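Local coordinates for APC3568 protein (Geobacillus stearothermophilus, PDB 1RFZ), which is of unknown function but may act on phosphatidylglycerophosphate as a phosphatase, at residues Arg17-Glu22 with Ala66-Ile71; Glu28-Leu33 with Pro127-Tyr132; Tyr35-Lys40 with Phe116-Tyr121; Glu52-Val57 with Ala154-Arg159. One frame throughout, in Å; residues are numbered along the deposited sequence.

Interaction 1 of 4, residues Arg17-Glu22 with Ala66-Ile71; sequences RRWLEE and AILTGI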
loop_
_atom_site.group_PDB
_atom_site.type_symbol
_atom_site.label_atom_id
_atom_site.label_comp_id
_atom_site.label_asym_id
_atom_site.label_seq_id
_atom_site.Cartn_x
_atom_site.Cartn_y
_atom_site.Cartn_z
ATOM N N ARG A 17 10.028 18.053 -14.165
ATOM C CA ARG A 17 10.569 17.621 -15.452
ATOM C C ARG A 17 12.017 18.066 -15.594
ATOM O O ARG A 17 12.868 17.302 -16.043
ATOM C CB ARG A 17 9.750 18.190 -16.613
ATOM C CG ARG A 17 8.489 17.422 -16.923
ATOM C CD ARG A 17 7.577 18.177 -17.875
ATOM N NE ARG A 17 6.409 17.375 -18.247
ATOM C CZ ARG A 17 6.431 16.385 -19.141
ATOM N NH1 ARG A 17 7.563 16.079 -19.769
ATOM N NH2 ARG A 17 5.330 15.691 -19.395
ATOM N N ARG A 18 12.294 19.304 -15.203
ATOM C CA ARG A 18 13.645 19.834 -15.305
ATOM C C ARG A 18 14.614 19.000 -14.460
ATOM O O ARG A 18 15.616 18.506 -14.971
ATOM C CB ARG A 18 13.662 21.300 -14.862
ATOM C CG ARG A 18 14.881 22.087 -15.325
ATOM C CD ARG A 18 14.802 23.506 -14.812
ATOM N NE ARG A 18 14.563 23.520 -13.371
ATOM C CZ ARG A 18 14.405 24.622 -12.644
ATOM N NH1 ARG A 18 14.461 25.818 -13.224
ATOM N NH2 ARG A 18 14.193 24.528 -11.335
ATOM N N TRP A 19 14.312 18.840 -13.173
ATOM C CA TRP A 19 15.161 18.052 -12.291
ATOM C C TRP A 19 15.485 16.706 -12.933
ATOM O O TRP A 19 16.651 16.293 -12.954
ATOM C CB TRP A 19 14.473 17.826 -10.942
ATOM C CG TRP A 19 14.406 19.058 -10.070
ATOM C CD1 TRP A 19 14.436 20.350 -10.488
ATOM C CD2 TRP A 19 14.177 19.104 -8.648
ATOM N NE1 TRP A 19 14.229 21.198 -9.428
ATOM C CE2 TRP A 19 14.064 20.461 -8.288
ATOM C CE3 TRP A 19 14.051 18.131 -7.649
ATOM C CZ2 TRP A 19 13.827 20.874 -6.972
ATOM C CZ3 TRP A 19 13.816 18.546 -6.332
ATOM C CH2 TRP A 19 13.707 19.907 -6.011
ATOM N N LEU A 20 14.463 16.023 -13.457
ATOM C CA LEU A 20 14.673 14.719 -14.103
ATOM C C LEU A 20 15.746 14.815 -15.179
ATOM O O LEU A 20 16.614 13.952 -15.277
ATOM C CB LEU A 20 13.373 14.187 -14.734
ATOM C CG LEU A 20 12.274 13.631 -13.817
ATOM C CD1 LEU A 20 11.213 12.923 -14.649
ATOM C CD2 LEU A 20 12.886 12.655 -12.836
ATOM N N GLU A 21 15.664 15.870 -15.989
ATOM C CA GLU A 21 16.623 16.124 -17.059
ATOM C C GLU A 21 17.983 16.430 -16.441
ATOM O O GLU A 21 19.014 16.027 -16.977
ATOM C CB GLU A 21 16.167 17.318 -17.902
ATOM C CG GLU A 21 17.155 17.744 -18.987
ATOM C CD GLU A 21 16.924 17.040 -20.318
ATOM O OE1 GLU A 21 15.821 17.209 -20.890
ATOM O OE2 GLU A 21 17.845 16.327 -20.794
ATOM N N GLU A 22 17.965 17.135 -15.307
ATOM C CA GLU A 22 19.176 17.518 -14.574
ATOM C C GLU A 22 19.853 16.380 -13.819
ATOM O O GLU A 22 20.925 16.573 -13.249
ATOM C CB GLU A 22 18.870 18.640 -13.586
ATOM C CG GLU A 22 18.700 19.999 -14.220
ATOM C CD GLU A 22 18.211 21.032 -13.228
ATOM O OE1 GLU A 22 18.782 21.105 -12.117
ATOM O OE2 GLU A 22 17.258 21.775 -13.558
ATOM N N ALA A 66 6.422 13.033 -5.440
ATOM C CA ALA A 66 7.352 11.928 -5.284
ATOM C C ALA A 66 8.669 12.287 -5.950
ATOM O O ALA A 66 9.714 12.264 -5.312
ATOM C CB ALA A 66 6.773 10.671 -5.899
ATOM N N ILE A 67 8.610 12.637 -7.231
ATOM C CA ILE A 67 9.806 12.988 -7.972
ATOM C C ILE A 67 10.615 14.083 -7.293
ATOM O O ILE A 67 11.840 14.013 -7.278
ATOM C CB ILE A 67 9.487 13.470 -9.406
ATOM C CG1 ILE A 67 8.736 12.392 -10.173
ATOM C CG2 ILE A 67 10.791 13.840 -10.142
ATOM C CD1 ILE A 67 8.581 12.738 -11.629
ATOM N N LEU A 68 9.956 15.100 -6.745
ATOM C CA LEU A 68 10.712 16.172 -6.095
ATOM C C LEU A 68 11.455 15.667 -4.867
ATOM O O LEU A 68 12.687 15.730 -4.825
ATOM C CB LEU A 68 9.809 17.362 -5.717
ATOM C CG LEU A 68 9.229 18.189 -6.880
ATOM C CD1 LEU A 68 8.758 19.526 -6.357
ATOM C CD2 LEU A 68 10.274 18.411 -7.963
ATOM N N THR A 69 10.712 15.159 -3.884
ATOM C CA THR A 69 11.310 14.628 -2.654
ATOM C C THR A 69 12.448 13.633 -2.960
ATOM O O THR A 69 13.516 13.655 -2.337
ATOM C CB THR A 69 10.266 13.893 -1.801
ATOM O OG1 THR A 69 9.138 14.746 -1.566
ATOM C CG2 THR A 69 10.876 13.494 -0.471
ATOM N N GLY A 70 12.202 12.757 -3.930
ATOM C CA GLY A 70 13.200 11.778 -4.308
ATOM C C GLY A 70 14.510 12.417 -4.718
ATOM O O GLY A 70 15.530 12.190 -4.087
ATOM N N ILE A 71 14.488 13.224 -5.770
ATOM C CA ILE A 71 15.709 13.860 -6.234
ATOM C C ILE A 71 16.275 14.896 -5.258
ATOM O O ILE A 71 17.397 15.371 -5.441
ATOM C CB ILE A 71 15.514 14.518 -7.616
ATOM C CG1 ILE A 71 15.019 13.480 -8.625
ATOM C CG2 ILE A 71 16.837 15.068 -8.117
ATOM C CD1 ILE A 71 14.959 13.989 -10.068
#
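Trp19 lays its six-membered ring against the branched end of Leu68. CD2 of Leu68 stands over one face, 3.9 Å from the ring centroid and 14° off the normal, a CH-pi contact in which the leucine crosses the indole at about a right angle. At the rim the same ring meets Ile71, whose CB lies near the ring plane, 3.9 Å from Trp19 CE3. Both helices belong to an all-helical fold, and segments 17-22 and 66-71 cross at 39° with their axes 10.0 Å apart, a spacing that bulky apolar residues suit. Were Trp19 exchanged for an alanine, Leu68 would probably lose its aromatic face and a gap would be likely to open beside Ile71. The next residue, Leu20, points CD2 between two isoleucines, 3.6 Å from Ile67 CG2 and 3.7 Å from Ile71 CD1. Ile67 offers that methyl because CG2 lies anti to its backbone N while CG1 sits beside it (chi1 -59°). Leu145 of helix 145-163 also touches Leu20 and Ile71, and Glu84 of the second subunit packs on Trp19.

Interaction 2 of 4, residues Glu28-Leu33 with Pro127-Tyr132; sequences EKIAEL and PGILQY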
loop_
_atom_site.group_PDB
_atom_site.type_symbol
_atom_site.label_atom_id
_atom_site.label_comp_id
_atom_site.label_asym_id
_atom_site.label_seq_id
_atom_site.Cartn_x
_atom_site.Cartn_y
_atom_site.Cartn_z
ATOM N N GLU A 28 11.758 10.448 -22.629
ATOM C CA GLU A 28 11.942 9.470 -23.698
ATOM C C GLU A 28 12.617 8.161 -23.284
ATOM O O GLU A 28 12.237 7.086 -23.738
ATOM C CB GLU A 28 12.747 10.109 -24.840
ATOM C CG GLU A 28 13.109 9.172 -25.978
ATOM C CD GLU A 28 12.384 9.517 -27.267
ATOM O OE1 GLU A 28 12.599 10.629 -27.798
ATOM O OE2 GLU A 28 11.593 8.677 -27.744
ATOM N N LYS A 29 13.643 8.253 -22.450
ATOM C CA LYS A 29 14.343 7.050 -22.017
ATOM C C LYS A 29 13.457 6.251 -21.056
ATOM O O LYS A 29 13.608 5.027 -20.916
ATOM C CB LYS A 29 15.692 7.413 -21.386
ATOM C CG LYS A 29 16.723 7.848 -22.435
ATOM C CD LYS A 29 18.093 8.167 -21.848
ATOM C CE LYS A 29 18.081 9.444 -21.025
ATOM N NZ LYS A 29 19.469 9.835 -20.633
ATOM N N ILE A 30 12.523 6.955 -20.411
ATOM C CA ILE A 30 11.556 6.341 -19.513
ATOM C C ILE A 30 10.572 5.621 -20.433
ATOM O O ILE A 30 10.238 4.452 -20.221
ATOM C CB ILE A 30 10.786 7.387 -18.715
ATOM C CG1 ILE A 30 11.750 8.238 -17.895
ATOM C CG2 ILE A 30 9.799 6.692 -17.775
ATOM C CD1 ILE A 30 11.032 9.150 -16.899
ATOM N N ALA A 31 10.112 6.336 -21.456
ATOM C CA ALA A 31 9.191 5.764 -22.426
ATOM C C ALA A 31 9.910 4.597 -23.088
ATOM O O ALA A 31 9.280 3.660 -23.589
ATOM C CB ALA A 31 8.793 6.811 -23.476
ATOM N N GLU A 32 11.237 4.648 -23.091
ATOM C CA GLU A 32 11.999 3.564 -23.685
ATOM C C GLU A 32 11.766 2.327 -22.825
ATOM O O GLU A 32 11.691 1.210 -23.330
ATOM C CB GLU A 32 13.485 3.933 -23.764
ATOM C CG GLU A 32 13.769 5.004 -24.817
ATOM C CD GLU A 32 15.248 5.294 -25.008
ATOM O OE1 GLU A 32 16.000 4.363 -25.367
ATOM O OE2 GLU A 32 15.659 6.457 -24.805
ATOM N N LEU A 33 11.619 2.547 -21.521
ATOM C CA LEU A 33 11.364 1.472 -20.573
ATOM C C LEU A 33 9.951 0.935 -20.766
ATOM O O LEU A 33 9.700 -0.250 -20.556
ATOM C CB LEU A 33 11.510 1.992 -19.150
ATOM C CG LEU A 33 12.904 2.448 -18.730
ATOM C CD1 LEU A 33 12.864 3.020 -17.318
ATOM C CD2 LEU A 33 13.855 1.267 -18.807
ATOM N N PRO A 127 16.963 -2.394 -17.092
ATOM C CA PRO A 127 17.268 -2.053 -18.485
ATOM C C PRO A 127 17.300 -0.532 -18.732
ATOM O O PRO A 127 16.797 0.245 -17.909
ATOM C CB PRO A 127 16.155 -2.753 -19.248
ATOM C CG PRO A 127 15.004 -2.638 -18.319
ATOM C CD PRO A 127 15.608 -2.968 -16.983
ATOM N N GLY A 128 17.920 -0.121 -19.847
ATOM C CA GLY A 128 18.017 1.287 -20.216
ATOM C C GLY A 128 18.698 2.206 -19.216
ATOM O O GLY A 128 19.685 1.820 -18.573
ATOM N N ILE A 129 18.179 3.426 -19.082
ATOM C CA ILE A 129 18.755 4.399 -18.157
ATOM C C ILE A 129 19.053 3.801 -16.795
ATOM O O ILE A 129 20.096 4.076 -16.205
ATOM C CB ILE A 129 17.830 5.595 -17.923
ATOM C CG1 ILE A 129 16.473 5.331 -18.567
ATOM C CG2 ILE A 129 18.488 6.857 -18.428
ATOM C CD1 ILE A 129 15.420 6.364 -18.207
ATOM N N LEU A 130 18.124 2.993 -16.295
ATOM C CA LEU A 130 18.279 2.363 -14.989
ATOM C C LEU A 130 19.711 1.881 -14.841
ATOM O O LEU A 130 20.323 1.997 -13.769
ATOM C CB LEU A 130 17.277 1.212 -14.850
ATOM C CG LEU A 130 15.815 1.711 -14.835
ATOM C CD1 LEU A 130 14.825 0.543 -14.877
ATOM C CD2 LEU A 130 15.594 2.583 -13.585
ATOM N N GLN A 131 20.244 1.367 -15.946
ATOM C CA GLN A 131 21.616 0.888 -15.997
ATOM C C GLN A 131 22.545 1.993 -15.500
ATOM O O GLN A 131 23.390 1.775 -14.631
ATOM C CB GLN A 131 21.981 0.527 -17.434
ATOM C CG GLN A 131 23.435 0.147 -17.616
ATOM C CD GLN A 131 23.780 -1.162 -16.937
ATOM O OE1 GLN A 131 24.948 -1.556 -16.881
ATOM N NE2 GLN A 131 22.763 -1.853 -16.424
ATOM N N TYR A 132 22.376 3.186 -16.060
ATOM C CA TYR A 132 23.191 4.325 -15.682
ATOM C C TYR A 132 22.941 4.805 -14.261
ATOM O O TYR A 132 23.882 5.160 -13.552
ATOM C CB TYR A 132 22.956 5.490 -16.650
ATOM C CG TYR A 132 23.349 6.841 -16.083
ATOM C CD1 TYR A 132 24.657 7.098 -15.679
ATOM C CD2 TYR A 132 22.400 7.846 -15.915
ATOM C CE1 TYR A 132 25.007 8.321 -15.116
ATOM C CE2 TYR A 132 22.739 9.072 -15.355
ATOM C CZ TYR A 132 24.042 9.302 -14.956
ATOM O OH TYR A 132 24.377 10.510 -14.385
#
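Ile129 overlaps the aliphatic length of Lys29 with both arms of its branched side chain. Its CD1 lies against the root of the lysine, 3.4 Å from Lys29 CB, while its CG2 lies 3.7 Å from Lys29 CD and lines CE as well. The lysine chain bends at its third torsion (-70°), and its NZ bonds to Gly24 O, so the methylenes can cover the isoleucine while the charge has a polar partner. A turn further on, Leu33 divides its methyls: CD1 meets Leu130 CD1 at 4.0 Å, and CD2 turns to Pro127, 4.1 Å from its CG and beside its carbonyl O. Glycine suits position 128 because its backbone phi is positive (58°), and a CB there would probably be crowded by Leu33 CD2. Val149 of helix 145-163 touches both Leu33 and Ile129, and Ala153 touches Leu33. No hydrogen bond joins the two segments. A proline-glycine loop and the first turn of helix 129-134 are thus packed, by apolar side chains, on the flank of helix 27-38, a loop-to-helix join within an all-helical bundle.

Interaction 3 of 4, residues Tyr35-Lys40 with Phe116-Tyr121; sequences YYLQSK and FTNYGY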
loop_
_atom_site.group_PDB
_atom_site.type_symbol
_atom_site.label_atom_id
_atom_site.label_comp_id
_atom_site.label_asym_id
_atom_site.label_seq_id
_atom_site.Cartn_x
_atom_site.Cartn_y
_atom_site.Cartn_z
ATOM N N TYR A 35 8.293 0.769 -23.655
ATOM C CA TYR A 35 8.243 -0.088 -24.843
ATOM C C TYR A 35 8.776 -1.480 -24.438
ATOM O O TYR A 35 8.254 -2.507 -24.861
ATOM C CB TYR A 35 9.109 0.498 -25.967
ATOM C CG TYR A 35 8.751 0.015 -27.366
ATOM C CD1 TYR A 35 7.657 0.557 -28.053
ATOM C CD2 TYR A 35 9.508 -0.978 -28.009
ATOM C CE1 TYR A 35 7.324 0.123 -29.346
ATOM C CE2 TYR A 35 9.183 -1.420 -29.304
ATOM C CZ TYR A 35 8.090 -0.865 -29.966
ATOM O OH TYR A 35 7.748 -1.291 -31.236
ATOM N N TYR A 36 9.810 -1.497 -23.598
ATOM C CA TYR A 36 10.413 -2.735 -23.112
ATOM C C TYR A 36 9.394 -3.615 -22.391
ATOM O O TYR A 36 9.431 -4.840 -22.513
ATOM C CB TYR A 36 11.585 -2.392 -22.182
ATOM C CG TYR A 36 12.178 -3.533 -21.372
ATOM C CD1 TYR A 36 11.487 -4.096 -20.297
ATOM C CD2 TYR A 36 13.459 -4.009 -21.646
ATOM C CE1 TYR A 36 12.065 -5.106 -19.503
ATOM C CE2 TYR A 36 14.053 -5.024 -20.864
ATOM C CZ TYR A 36 13.355 -5.572 -19.793
ATOM O OH TYR A 36 13.934 -6.580 -19.023
ATOM N N LEU A 37 8.485 -2.992 -21.646
ATOM C CA LEU A 37 7.466 -3.730 -20.904
ATOM C C LEU A 37 6.215 -4.040 -21.727
ATOM O O LEU A 37 5.679 -5.148 -21.660
ATOM C CB LEU A 37 7.045 -2.952 -19.650
ATOM C CG LEU A 37 8.106 -2.630 -18.595
ATOM C CD1 LEU A 37 7.544 -1.646 -17.573
ATOM C CD2 LEU A 37 8.569 -3.905 -17.925
ATOM N N GLN A 38 5.749 -3.068 -22.503
ATOM C CA GLN A 38 4.536 -3.259 -23.281
ATOM C C GLN A 38 4.712 -3.713 -24.734
ATOM O O GLN A 38 3.725 -4.032 -25.420
ATOM C CB GLN A 38 3.702 -1.975 -23.235
ATOM C CG GLN A 38 2.913 -1.788 -21.942
ATOM C CD GLN A 38 1.645 -2.629 -21.899
ATOM O OE1 GLN A 38 0.797 -2.536 -22.789
ATOM N NE2 GLN A 38 1.506 -3.450 -20.863
ATOM N N SER A 39 5.956 -3.755 -25.200
ATOM C CA SER A 39 6.228 -4.170 -26.572
ATOM C C SER A 39 5.630 -5.549 -26.846
ATOM O O SER A 39 4.716 -5.687 -27.658
ATOM C CB SER A 39 7.733 -4.209 -26.823
ATOM O OG SER A 39 8.019 -4.022 -28.194
ATOM N N LYS A 40 6.149 -6.562 -26.161
ATOM C CA LYS A 40 5.674 -7.930 -26.336
ATOM C C LYS A 40 4.172 -8.004 -26.577
ATOM O O LYS A 40 3.715 -8.574 -27.567
ATOM C CB LYS A 40 6.028 -8.775 -25.104
ATOM C CG LYS A 40 7.524 -8.970 -24.877
ATOM C CD LYS A 40 7.810 -9.552 -23.498
ATOM C CE LYS A 40 9.309 -9.603 -23.215
ATOM N NZ LYS A 40 9.598 -9.815 -21.766
ATOM N N PHE A 116 2.343 -3.377 -10.173
ATOM C CA PHE A 116 3.304 -3.826 -9.174
ATOM C C PHE A 116 4.364 -4.759 -9.723
ATOM O O PHE A 116 5.555 -4.533 -9.543
ATOM C CB PHE A 116 2.615 -4.538 -8.010
ATOM C CG PHE A 116 1.830 -3.632 -7.118
ATOM C CD1 PHE A 116 1.999 -2.247 -7.177
ATOM C CD2 PHE A 116 0.921 -4.166 -6.205
ATOM C CE1 PHE A 116 1.276 -1.404 -6.347
ATOM C CE2 PHE A 116 0.193 -3.341 -5.368
ATOM C CZ PHE A 116 0.369 -1.947 -5.441
ATOM N N THR A 117 3.932 -5.828 -10.370
ATOM C CA THR A 117 4.859 -6.797 -10.905
ATOM C C THR A 117 5.867 -6.172 -11.879
ATOM O O THR A 117 7.079 -6.360 -11.734
ATOM C CB THR A 117 4.097 -7.946 -11.572
ATOM O OG1 THR A 117 4.978 -8.633 -12.460
ATOM C CG2 THR A 117 2.885 -7.424 -12.334
ATOM N N ASN A 118 5.391 -5.412 -12.855
ATOM C CA ASN A 118 6.323 -4.793 -13.789
ATOM C C ASN A 118 7.332 -3.908 -13.081
ATOM O O ASN A 118 8.480 -3.796 -13.512
ATOM C CB ASN A 118 5.586 -3.977 -14.842
ATOM C CG ASN A 118 5.189 -4.810 -16.046
ATOM O OD1 ASN A 118 5.622 -5.958 -16.203
ATOM N ND2 ASN A 118 4.373 -4.229 -16.911
ATOM N N TYR A 119 6.911 -3.286 -11.989
ATOM C CA TYR A 119 7.804 -2.421 -11.245
ATOM C C TYR A 119 9.017 -3.157 -10.697
ATOM O O TYR A 119 10.161 -2.818 -11.004
ATOM C CB TYR A 119 7.089 -1.763 -10.079
ATOM C CG TYR A 119 8.091 -1.094 -9.183
ATOM C CD1 TYR A 119 8.394 -1.613 -7.921
ATOM C CD2 TYR A 119 8.815 0.009 -9.638
ATOM C CE1 TYR A 119 9.400 -1.049 -7.138
ATOM C CE2 TYR A 119 9.813 0.577 -8.872
ATOM C CZ TYR A 119 10.100 0.050 -7.632
ATOM O OH TYR A 119 11.085 0.635 -6.889
ATOM N N GLY A 120 8.759 -4.146 -9.852
ATOM C CA GLY A 120 9.840 -4.915 -9.273
ATOM C C GLY A 120 10.638 -5.574 -10.373
ATOM O O GLY A 120 11.854 -5.730 -10.261
ATOM N N TYR A 121 9.946 -5.950 -11.445
ATOM C CA TYR A 121 10.594 -6.593 -12.576
ATOM C C TYR A 121 11.708 -5.750 -13.211
ATOM O O TYR A 121 12.839 -6.227 -13.345
ATOM C CB TYR A 121 9.573 -6.958 -13.643
ATOM C CG TYR A 121 10.209 -7.656 -14.808
ATOM C CD1 TYR A 121 10.147 -7.106 -16.090
ATOM C CD2 TYR A 121 10.905 -8.853 -14.628
ATOM C CE1 TYR A 121 10.761 -7.722 -17.174
ATOM C CE2 TYR A 121 11.523 -9.487 -15.701
ATOM C CZ TYR A 121 11.446 -8.910 -16.976
ATOM O OH TYR A 121 12.059 -9.513 -18.053
#
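The amide of Asn118 gives its OD1 to Lys124 NZ of the third subunit in a hydrogen bond, and its carbon skeleton to Leu37. The two side chains come from opposite directions: Leu37 CD2 reaches Asn118 CG at 4.0 Å, and Leu37 CD1 lies 4.1 Å from Asn118 CB. Leu37 CD2 also sits at the rim of the Tyr121 ring, near its plane and 4.0 Å from Tyr121 CD1. Tyr121 swings toward helix 27-38 with CG anti to its backbone N (chi1 -179°), and there it meets Tyr36 with the side chains about perpendicular. Tyr121 CE1 approaches the edge of the Tyr36 ring, 3.7 Å from Tyr36 CE1. The hydroxyls, Tyr36 OH and Tyr121 OH, stand 3.6 Å apart, too far to count as a hydrogen bond. Lys124 of the third subunit also makes a cation-pi contact with Tyr121. A leucine in place of Tyr121 would probably leave that lysine without its aromatic partner and Tyr36 without its neighbouring ring. The contact is therefore mixed in character: hydrocarbon and aromatic carbons join the two helices of one chain, whereas the polar amide oxygen and the aromatic ring serve the subunit interface.

Interaction 4 of 4, residues Glu52-Val57 with Ala154-Arg159; sequences ENVNRV and AAASSR. With SO4 (sulfate ion), chain E.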
loop_
_atom_site.group_PDB
_atom_site.type_symbol
_atom_site.label_atom_id
_atom_site.label_comp_id
_atom_site.label_asym_id
_atom_site.label_seq_id
_atom_site.Cartn_x
_atom_site.Cartn_y
_atom_site.Cartn_z
ATOM N N GLU A 52 3.420 9.500 -24.468
ATOM C CA GLU A 52 2.153 10.078 -24.051
ATOM C C GLU A 52 1.875 9.665 -22.607
ATOM O O GLU A 52 1.685 10.511 -21.723
ATOM C CB GLU A 52 1.026 9.585 -24.970
ATOM C CG GLU A 52 0.174 10.700 -25.535
ATOM C CD GLU A 52 -0.381 11.621 -24.452
ATOM O OE1 GLU A 52 -1.308 11.202 -23.719
ATOM O OE2 GLU A 52 0.123 12.763 -24.333
ATOM N N ASN A 53 1.863 8.349 -22.390
ATOM C CA ASN A 53 1.627 7.753 -21.085
ATOM C C ASN A 53 2.637 8.262 -20.049
ATOM O O ASN A 53 2.254 8.741 -18.973
ATOM C CB ASN A 53 1.693 6.227 -21.219
ATOM C CG ASN A 53 0.389 5.634 -21.736
ATOM O OD1 ASN A 53 -0.641 5.690 -21.049
ATOM N ND2 ASN A 53 0.419 5.071 -22.950
ATOM N N VAL A 54 3.927 8.163 -20.364
ATOM C CA VAL A 54 4.933 8.671 -19.443
ATOM C C VAL A 54 4.586 10.129 -19.045
ATOM O O VAL A 54 4.661 10.504 -17.868
ATOM C CB VAL A 54 6.341 8.608 -20.078
ATOM C CG1 VAL A 54 7.408 8.953 -19.038
ATOM C CG2 VAL A 54 6.585 7.222 -20.620
ATOM N N ASN A 55 4.184 10.944 -20.018
ATOM C CA ASN A 55 3.831 12.324 -19.725
ATOM C C ASN A 55 2.615 12.346 -18.826
ATOM O O ASN A 55 2.491 13.186 -17.924
ATOM C CB ASN A 55 3.521 13.088 -21.011
ATOM C CG ASN A 55 4.764 13.392 -21.829
ATOM O OD1 ASN A 55 5.774 13.861 -21.301
ATOM N ND2 ASN A 55 4.690 13.142 -23.131
ATOM N N ARG A 56 1.715 11.404 -19.068
ATOM C CA ARG A 56 0.490 11.322 -18.294
ATOM C C ARG A 56 0.749 11.126 -16.808
ATOM O O ARG A 56 0.161 11.814 -15.975
ATOM C CB ARG A 56 -0.384 10.196 -18.824
ATOM C CG ARG A 56 -1.829 10.568 -18.802
ATOM C CD ARG A 56 -2.045 11.799 -19.639
ATOM N NE ARG A 56 -3.339 12.398 -19.360
ATOM C CZ ARG A 56 -3.803 13.478 -19.974
ATOM N NH1 ARG A 56 -3.070 14.071 -20.910
ATOM N NH2 ARG A 56 -4.997 13.962 -19.650
ATOM N N VAL A 57 1.623 10.179 -16.480
ATOM C CA VAL A 57 1.970 9.909 -15.093
ATOM C C VAL A 57 2.644 11.127 -14.435
ATOM O O VAL A 57 2.347 11.488 -13.285
ATOM C CB VAL A 57 2.919 8.693 -15.009
ATOM C CG1 VAL A 57 3.598 8.624 -13.641
ATOM C CG2 VAL A 57 2.142 7.434 -15.259
ATOM N N ALA A 154 6.609 1.724 -15.016
ATOM C CA ALA A 154 5.610 0.735 -14.632
ATOM C C ALA A 154 4.188 1.306 -14.681
ATOM O O ALA A 154 3.298 0.740 -15.325
ATOM C CB ALA A 154 5.918 0.225 -13.225
ATOM N N ALA A 155 3.992 2.422 -13.980
ATOM C CA ALA A 155 2.712 3.119 -13.904
ATOM C C ALA A 155 2.211 3.557 -15.281
ATOM O O ALA A 155 1.009 3.561 -15.540
ATOM C CB ALA A 155 2.846 4.340 -12.989
ATOM N N ALA A 156 3.135 3.951 -16.152
ATOM C CA ALA A 156 2.782 4.368 -17.500
ATOM C C ALA A 156 2.248 3.154 -18.255
ATOM O O ALA A 156 1.310 3.256 -19.046
ATOM C CB ALA A 156 4.007 4.922 -18.204
ATOM N N SER A 157 2.853 1.999 -18.001
ATOM C CA SER A 157 2.447 0.751 -18.639
ATOM C C SER A 157 1.096 0.289 -18.083
ATOM O O SER A 157 0.256 -0.267 -18.797
ATOM C CB SER A 157 3.505 -0.320 -18.394
ATOM O OG SER A 157 3.230 -1.466 -19.170
ATOM N N SER A 158 0.905 0.523 -16.788
ATOM C CA SER A 158 -0.330 0.169 -16.114
ATOM C C SER A 158 -1.438 0.983 -16.772
ATOM O O SER A 158 -2.512 0.469 -17.053
ATOM C CB SER A 158 -0.213 0.499 -14.630
ATOM O OG SER A 158 -1.328 0.018 -13.915
ATOM N N ARG A 159 -1.151 2.256 -17.035
ATOM C CA ARG A 159 -2.094 3.155 -17.690
ATOM C C ARG A 159 -2.254 2.809 -19.173
ATOM O O ARG A 159 -3.357 2.867 -19.719
ATOM C CB ARG A 159 -1.625 4.602 -17.572
ATOM C CG ARG A 159 -2.512 5.550 -18.348
ATOM C CD ARG A 159 -2.112 6.979 -18.150
ATOM N NE ARG A 159 -3.036 7.895 -18.811
ATOM C CZ ARG A 159 -3.160 8.021 -20.132
ATOM N NH1 ARG A 159 -2.422 7.279 -20.950
ATOM N NH2 ARG A 159 -4.004 8.911 -20.634
HETATM S S SO4 E . -5.473 10.074 -17.195
HETATM O O1 SO4 E . -6.206 8.805 -16.950
HETATM O O2 SO4 E . -5.253 10.223 -18.653
HETATM O O3 SO4 E . -4.180 10.089 -16.471
HETATM O O4 SO4 E . -6.266 11.229 -16.709
#
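Arg159 runs out from helix 154-159 across helix 52-57, its chain extended with CG anti to the backbone N (chi1 175°). CB lies 3.8 Å from Asn53 OD1, CG passes beside the same oxygen, and CD keeps near it while also coming within 3.7 Å of Arg56 CG. NE makes weak hydrogen bonds to sulfate O2 and O3, and CZ lies against Arg56 CG, which covers one face of the guanidinium. At the tip the work is divided: NH1 donates to Asn53 OD1, in a bond whose modelled 2.4 Å is too short to be taken literally, and NH2 donates to sulfate O2 at 2.7 Å with a nearly straight angle of 164°. Asn53 OD1 and sulfate O2 both lie near the guanidinium plane. Arg56 NE adds a further bond to sulfate O2, 3.0 Å long, so the two arginines share one anion oxygen, and the sulfate probably offsets their like charge. The helices cross at 112° with axes only 8.4 Å apart. Ala155 and Ala156 suit so close an approach, leaving room for Val57 CG2 3.9 Å from Ala155 CB, and Ala156 sits between Asn53, Val54 and Val57. This is a steep alanine-lined helix crossing with a two-arginine anion site at its rim; the sulfate probably came from the crystallisation liquor, and the site is consistent with binding of phosphate-like groups, though no such role is established.

Interactions 1 and 4 are buried, interactions 2 and 3 only partly so. Helix 27-38 serves both of the latter, holding helix 129-134 through one part of its length and helix 115-125 through another; Pro127 on Tyr36 joins them. Helix 145-163, part of interaction 4, also touches the other contacts: Leu20, Ile67 and Ile71 of interaction 1, Leu33 and Ile129 of interaction 2, Asn118 of interaction 3. Val54 of helix 47-58 packs on Ile30 and Ala31. A probable hydrogen bond from Arg17 NH2 to Asn55 OD1 ties interactions 1 and 4. Chemistry follows place: interactions 1 and 2 are apolar, interaction 3 turns polar groups to another subunit, and interaction 4 adds an anion site to apolar packing.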